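Local atomic coordinates of oxidoreductase (Methanosarcina mazei, PDB entry 3KA7), a protein that binds flavin-adenine dinucleotide and probably works as an oxidoreductase of the flavin-containing amine oxidoreductase family. Residues A[113-116]-A[117-120]; A[223-227]-A[228-232]. All coordinates share one frame; numbering follows the deposited sequence.

Contact 1 of 2, residues A[113-116]-A[117-120]; sequences LSYK and DRMK
S114 OG accepts the backbone N-H of D117 at 3.1 Å, a capping bond with an N-H...O angle of 161°. The hydroxyl is placed for this by the first torsion of S114 (chi1 68°), which sets OG between its own backbone N and carbonyl carbon. The D117 carboxylate does not return a direct bond to the S114 amide; a water spans the gap, accepting from S114 N at 2.9 Å and donating to D117 OD2 at 2.7 Å. S114 is thus the N-cap of helix 115-127, with the reciprocal half of a capping box replaced by the water. The first turn then runs on regular i to i+4 backbone bonds, beginning with R118 N to S114 O at 2.8 Å. M119 CG sits over one face of the Y115 ring, 3.9 Å from its centroid, a CH-pi contact, and the selenium of this selenomethionine lies obliquely to the same ring in a Met-aromatic contact. R118 comes to the ring from the edge: its NH2 is 3.5 Å from Y115 CD1, with guanidinium and ring planes nearly perpendicular. A bend at chi3 (68°) turns the guanidinium back toward the start of the helix, where NH1 comes within 2.7 Å of L113 O. With an alanine here instead of R118, L113 O would probably lose its cationic neighbour and the CD1 edge of the Y115 ring its cover. The buried L113 packs its CB against D117 CB, while its side chain also reaches W150 and L151 of helix 149-163.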
ATOM      1  N   LEU A 113      -9.127  -5.550 -27.472  1.00 17.18           N
ATOM      2  CA  LEU A 113     -10.470  -6.112 -27.595  1.00 16.27           C
ATOM      3  C   LEU A 113     -10.980  -5.981 -29.030  1.00 16.08           C
ATOM      4  O   LEU A 113     -10.450  -5.193 -29.807  1.00 15.77           O
ATOM      5  CB  LEU A 113     -11.421  -5.351 -26.672  1.00 16.13           C
ATOM      6  CG  LEU A 113     -11.200  -5.440 -25.159  1.00 15.88           C
ATOM      7  CD1 LEU A 113     -12.073  -4.399 -24.446  1.00 14.52           C
ATOM      8  CD2 LEU A 113     -11.539  -6.817 -24.674  1.00 15.34           C
ATOM      9  N   SER A 114     -12.014  -6.749 -29.365  1.00 15.75           N
ATOM     10  CA  SER A 114     -12.749  -6.554 -30.619  1.00 15.47           C
ATOM     11  C   SER A 114     -13.294  -5.127 -30.696  1.00 15.69           C
ATOM     12  O   SER A 114     -13.410  -4.442 -29.676  1.00 15.39           O
ATOM     13  CB  SER A 114     -13.910  -7.530 -30.681  1.00 15.62           C
ATOM     14  OG  SER A 114     -14.866  -7.192 -29.691  1.00 15.48           O
ATOM     15  N   TYR A 115     -13.637  -4.669 -31.896  1.00 15.23           N
ATOM     16  CA  TYR A 115     -14.200  -3.330 -32.037  1.00 15.49           C
ATOM     17  C   TYR A 115     -15.451  -3.177 -31.173  1.00 15.03           C
ATOM     18  O   TYR A 115     -15.618  -2.181 -30.470  1.00 14.97           O
ATOM     19  CB  TYR A 115     -14.570  -3.053 -33.492  1.00 15.62           C
ATOM     20  CG  TYR A 115     -14.932  -1.616 -33.726  1.00 17.67           C
ATOM     21  CD1 TYR A 115     -13.943  -0.667 -33.918  1.00 19.90           C
ATOM     22  CD2 TYR A 115     -16.260  -1.205 -33.750  1.00 19.43           C
ATOM     23  CE1 TYR A 115     -14.255   0.650 -34.143  1.00 21.78           C
ATOM     24  CE2 TYR A 115     -16.583   0.125 -33.966  1.00 21.74           C
ATOM     25  CZ  TYR A 115     -15.571   1.040 -34.157  1.00 22.49           C
ATOM     26  OH  TYR A 115     -15.858   2.369 -34.384  1.00 26.24           O
ATOM     27  N   LYS A 116     -16.333  -4.167 -31.246  1.00 14.84           N
ATOM     28  CA  LYS A 116     -17.562  -4.191 -30.443  1.00 15.59           C
ATOM     29  C   LYS A 116     -17.253  -3.982 -28.955  1.00 15.11           C
ATOM     30  O   LYS A 116     -17.829  -3.110 -28.296  1.00 14.63           O
ATOM     31  CB  LYS A 116     -18.263  -5.543 -30.614  1.00 15.79           C
ATOM     32  CG  LYS A 116     -19.617  -5.626 -29.928  1.00 19.70           C
ATOM     33  CD  LYS A 116     -20.276  -6.991 -30.098  1.00 25.16           C
ATOM     34  CE  LYS A 116     -19.688  -8.016 -29.133  1.00 28.05           C
ATOM     35  NZ  LYS A 116     -20.594  -9.201 -28.927  1.00 30.40           N
ATOM     36  N   ASP A 117     -16.319  -4.769 -28.437  1.00 14.83           N
ATOM     37  CA  ASP A 117     -15.972  -4.701 -27.012  1.00 15.33           C
ATOM     38  C   ASP A 117     -15.273  -3.400 -26.650  1.00 15.19           C
ATOM     39  O   ASP A 117     -15.505  -2.841 -25.582  1.00 14.89           O
ATOM     40  CB  ASP A 117     -15.117  -5.897 -26.615  1.00 15.62           C
ATOM     41  CG  ASP A 117     -15.918  -7.173 -26.523  1.00 17.36           C
ATOM     42  OD1 ASP A 117     -17.169  -7.099 -26.557  1.00 20.02           O
ATOM     43  OD2 ASP A 117     -15.302  -8.254 -26.419  1.00 19.51           O
ATOM     44  N   ARG A 118     -14.423  -2.919 -27.546  1.00 14.93           N
ATOM     45  CA  ARG A 118     -13.744  -1.644 -27.348  1.00 15.35           C
ATOM     46  C   ARG A 118     -14.743  -0.500 -27.230  1.00 14.63           C
ATOM     47  O   ARG A 118     -14.608   0.360 -26.368  1.00 13.98           O
ATOM     48  CB  ARG A 118     -12.781  -1.375 -28.505  1.00 15.69           C
ATOM     49  CG  ARG A 118     -12.020  -0.081 -28.358  1.00 19.03           C
ATOM     50  CD  ARG A 118     -10.671  -0.173 -29.044  1.00 24.39           C
ATOM     51  NE  ARG A 118     -10.778  -0.270 -30.498  1.00 27.14           N
ATOM     52  CZ  ARG A 118     -10.774  -1.411 -31.178  1.00 28.97           C
ATOM     53  NH1 ARG A 118     -10.690  -2.567 -30.535  1.00 29.54           N
ATOM     54  NH2 ARG A 118     -10.856  -1.393 -32.509  1.00 30.12           N
HETATM   55  N   MSE A 119     -15.737  -0.477 -28.117  1.00 13.99           N
HETATM   56  CA  MSE A 119     -16.730   0.581 -28.080  1.00 14.17           C
HETATM   57  C   MSE A 119     -17.587   0.464 -26.820  1.00 13.78           C
HETATM   58  O   MSE A 119     -17.989   1.470 -26.250  1.00 13.79           O
HETATM   59  CB  MSE A 119     -17.610   0.573 -29.344  1.00 14.43           C
HETATM   60  CG  MSE A 119     -16.890   0.988 -30.633  1.00 16.87           C
HETATM   61 SE   MSE A 119     -15.862   2.637 -30.511  1.00 23.27          SE
HETATM   62  CE  MSE A 119     -14.136   1.880 -30.078  1.00 22.85           C
ATOM     63  N   LYS A 120     -17.874  -0.758 -26.381  1.00 13.55           N
ATOM     64  CA  LYS A 120     -18.634  -0.910 -25.144  1.00 13.33           C
ATOM     65  C   LYS A 120     -17.830  -0.302 -23.992  1.00 13.20           C
ATOM     66  O   LYS A 120     -18.363   0.468 -23.189  1.00 12.94           O
ATOM     67  CB  LYS A 120     -18.997  -2.376 -24.873  1.00 13.65           C
ATOM     68  CG  LYS A 120     -20.038  -2.559 -23.749  1.00 15.40           C
ATOM     69  CD  LYS A 120     -20.588  -3.970 -23.703  1.00 16.60           C
ATOM     70  CE  LYS A 120     -21.572  -4.124 -22.554  1.00 18.68           C
ATOM     71  NZ  LYS A 120     -22.176  -5.490 -22.546  1.00 16.67           N
TER
HETATM   72  O   HOH W   1     -12.888  -8.719 -27.473  1.00 17.37           O

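Contact 2 of 2, residues A[223-227]-A[228-232]; sequences LIENG and KAAGI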
ATOM      1  N   LEU A 223      -3.736   2.760  28.530  1.00 18.60           N
ATOM      2  CA  LEU A 223      -4.461   3.003  29.773  1.00 19.62           C
ATOM      3  C   LEU A 223      -5.804   3.649  29.482  1.00 20.18           C
ATOM      4  O   LEU A 223      -5.877   4.648  28.762  1.00 20.14           O
ATOM      5  CB  LEU A 223      -3.654   3.909  30.695  1.00 19.53           C
ATOM      6  CG  LEU A 223      -2.199   3.531  30.936  1.00 20.51           C
ATOM      7  CD1 LEU A 223      -1.500   4.690  31.625  1.00 21.75           C
ATOM      8  CD2 LEU A 223      -2.114   2.265  31.772  1.00 21.48           C
ATOM      9  N   ILE A 224      -6.862   3.063  30.036  1.00 20.88           N
ATOM     10  CA  ILE A 224      -8.213   3.544  29.849  1.00 21.66           C
ATOM     11  C   ILE A 224      -8.813   3.849  31.215  1.00 23.24           C
ATOM     12  O   ILE A 224      -8.745   3.021  32.125  1.00 23.12           O
ATOM     13  CB  ILE A 224      -9.091   2.483  29.177  1.00 21.80           C
ATOM     14  CG1 ILE A 224      -8.519   2.096  27.806  1.00 21.12           C
ATOM     15  CG2 ILE A 224     -10.521   2.987  29.037  1.00 20.98           C
ATOM     16  CD1 ILE A 224      -8.664   3.166  26.769  1.00 19.20           C
ATOM     17  N   GLU A 225      -9.395   5.033  31.357  1.00 24.07           N
ATOM     18  CA  GLU A 225     -10.046   5.413  32.608  1.00 25.67           C
ATOM     19  C   GLU A 225     -11.451   5.904  32.316  1.00 25.63           C
ATOM     20  O   GLU A 225     -11.635   6.914  31.636  1.00 25.94           O
ATOM     21  CB  GLU A 225      -9.238   6.491  33.319  1.00 25.98           C
ATOM     22  CG  GLU A 225      -7.860   6.021  33.769  1.00 29.06           C
ATOM     23  CD  GLU A 225      -7.051   7.116  34.433  1.00 32.77           C
ATOM     24  OE1 GLU A 225      -7.651   8.002  35.086  1.00 34.90           O
ATOM     25  OE2 GLU A 225      -5.808   7.090  34.304  1.00 34.89           O
ATOM     26  N   ASN A 226     -12.440   5.165  32.807  1.00 26.36           N
ATOM     27  CA  ASN A 226     -13.843   5.496  32.575  1.00 26.36           C
ATOM     28  C   ASN A 226     -14.221   5.594  31.098  1.00 25.85           C
ATOM     29  O   ASN A 226     -14.904   6.535  30.680  1.00 25.91           O
ATOM     30  CB  ASN A 226     -14.217   6.794  33.308  1.00 27.23           C
ATOM     31  CG  ASN A 226     -14.268   6.626  34.821  1.00 29.11           C
ATOM     32  OD1 ASN A 226     -13.371   7.076  35.534  1.00 32.68           O
ATOM     33  ND2 ASN A 226     -15.326   5.988  35.322  1.00 31.25           N
ATOM     34  N   GLY A 227     -13.787   4.609  30.317  1.00 24.86           N
ATOM     35  CA  GLY A 227     -14.102   4.561  28.893  1.00 23.88           C
ATOM     36  C   GLY A 227     -13.322   5.564  28.070  1.00 22.91           C
ATOM     37  O   GLY A 227     -13.610   5.761  26.891  1.00 22.59           O
ATOM     38  N   LYS A 228     -12.329   6.192  28.686  1.00 22.23           N
ATOM     39  CA  LYS A 228     -11.546   7.220  28.007  1.00 21.83           C
ATOM     40  C   LYS A 228     -10.041   6.922  27.998  1.00 21.24           C
ATOM     41  O   LYS A 228      -9.459   6.520  29.011  1.00 20.54           O
ATOM     42  CB  LYS A 228     -11.813   8.583  28.659  1.00 22.18           C
ATOM     43  CG  LYS A 228     -10.993   9.702  28.075  1.00 24.36           C
ATOM     44  CD  LYS A 228     -11.404  10.006  26.627  1.00 26.73           C
ATOM     45  CE  LYS A 228     -10.587  11.154  26.049  1.00 26.03           C
ATOM     46  NZ  LYS A 228      -9.113  10.868  26.182  1.00 23.10           N
ATOM     47  N   ALA A 229      -9.397   7.138  26.854  1.00 20.47           N
ATOM     48  CA  ALA A 229      -7.952   6.950  26.780  1.00 20.49           C
ATOM     49  C   ALA A 229      -7.292   7.894  27.756  1.00 20.53           C
ATOM     50  O   ALA A 229      -7.664   9.065  27.821  1.00 20.77           O
ATOM     51  CB  ALA A 229      -7.448   7.233  25.371  1.00 20.35           C
ATOM     52  N   ALA A 230      -6.295   7.406  28.490  1.00 20.09           N
ATOM     53  CA  ALA A 230      -5.665   8.196  29.548  1.00 19.96           C
ATOM     54  C   ALA A 230      -4.146   8.174  29.455  1.00 19.46           C
ATOM     55  O   ALA A 230      -3.451   8.882  30.188  1.00 19.22           O
ATOM     56  CB  ALA A 230      -6.131   7.704  30.925  1.00 20.08           C
ATOM     57  N   GLY A 231      -3.626   7.354  28.547  1.00 18.92           N
ATOM     58  CA  GLY A 231      -2.195   7.250  28.370  1.00 18.36           C
ATOM     59  C   GLY A 231      -1.764   5.879  27.897  1.00 18.23           C
ATOM     60  O   GLY A 231      -2.591   5.086  27.434  1.00 17.68           O
ATOM     61  N   ILE A 232      -0.463   5.616  28.002  1.00 18.07           N
ATOM     62  CA  ILE A 232       0.098   4.330  27.612  1.00 18.44           C
ATOM     63  C   ILE A 232       1.216   3.912  28.550  1.00 18.94           C
ATOM     64  O   ILE A 232       1.760   4.728  29.297  1.00 19.37           O
ATOM     65  CB  ILE A 232       0.702   4.370  26.191  1.00 18.00           C
ATOM     66  CG1 ILE A 232       1.930   5.291  26.149  1.00 17.73           C
ATOM     67  CG2 ILE A 232      -0.351   4.782  25.168  1.00 17.66           C
ATOM     68  CD1 ILE A 232       2.660   5.280  24.822  1.00 20.38           C
TER
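A beta hairpin with a two-residue type I' turn joins L223-E225 to K228-I232, N226 and G227 forming the corners. Both corner residues have positive phi, a backbone shape that favours glycine at G227. At the turn E225 and K228 bond through their backbones in both directions: E225 N gives to K228 O at 2.8 Å, and K228 N to E225 O at 3.1 Å, the longer of the two. Further along, L223 faces both A230 and G231, a classic beta bulge: its O accepts from A230 N at 2.8 Å and its N donates to G231 O at 2.8 Å. The backbone of G231 (phi 150°) would jam a CB against the carbonyl O of A230, and L223 CD1 lies close to where that CB would be, so glycine suits the place. The hairpin forms two strands of a three-stranded antiparallel sheet, which strand 237-240 completes beyond 228-234. On one face I224 reaches over A229, its CD1 3.9 Å from A229 CA; CG1 stands anti to the carbonyl carbon of I224 (chi1 -59°) and the second torsion turns CD1 across to the partner strand. The bulge brings the A230 methyl against the E225 side chain, whose extended chain lies alongside it, with OE2 3.4 Å from A230 CB. K228 folds back at chi2 and chi4, putting NZ 2.8 Å from A229 O, in the carbonyl plane and on a lone pair; D242 O is a second acceptor for NZ. I232 touches V4 and I6 of strand 2-6 and lies close to V219, an FAD-binding residue.

In the fold
The two contacts lie on opposite sides of the chain's centre, their own centres about 59 Å apart, and share no helix or strand. Contact 1 is a surface contact at the start of helix 115-127, away from the FAD sites; contact 2 is partly buried, and its I232 side chain comes within about 8 Å of the flavin-adenine dinucleotide. Their chemistry follows their places. At 113-120 a serine hydroxyl and a water cap the helix, while an aromatic ring and a guanidinium pack along its first turn, with L113 as the buried residue. At 223-232 backbone bonds between two strands dominate, glycines allow the turn and the bulge, and small or aliphatic residues fill the buried positions.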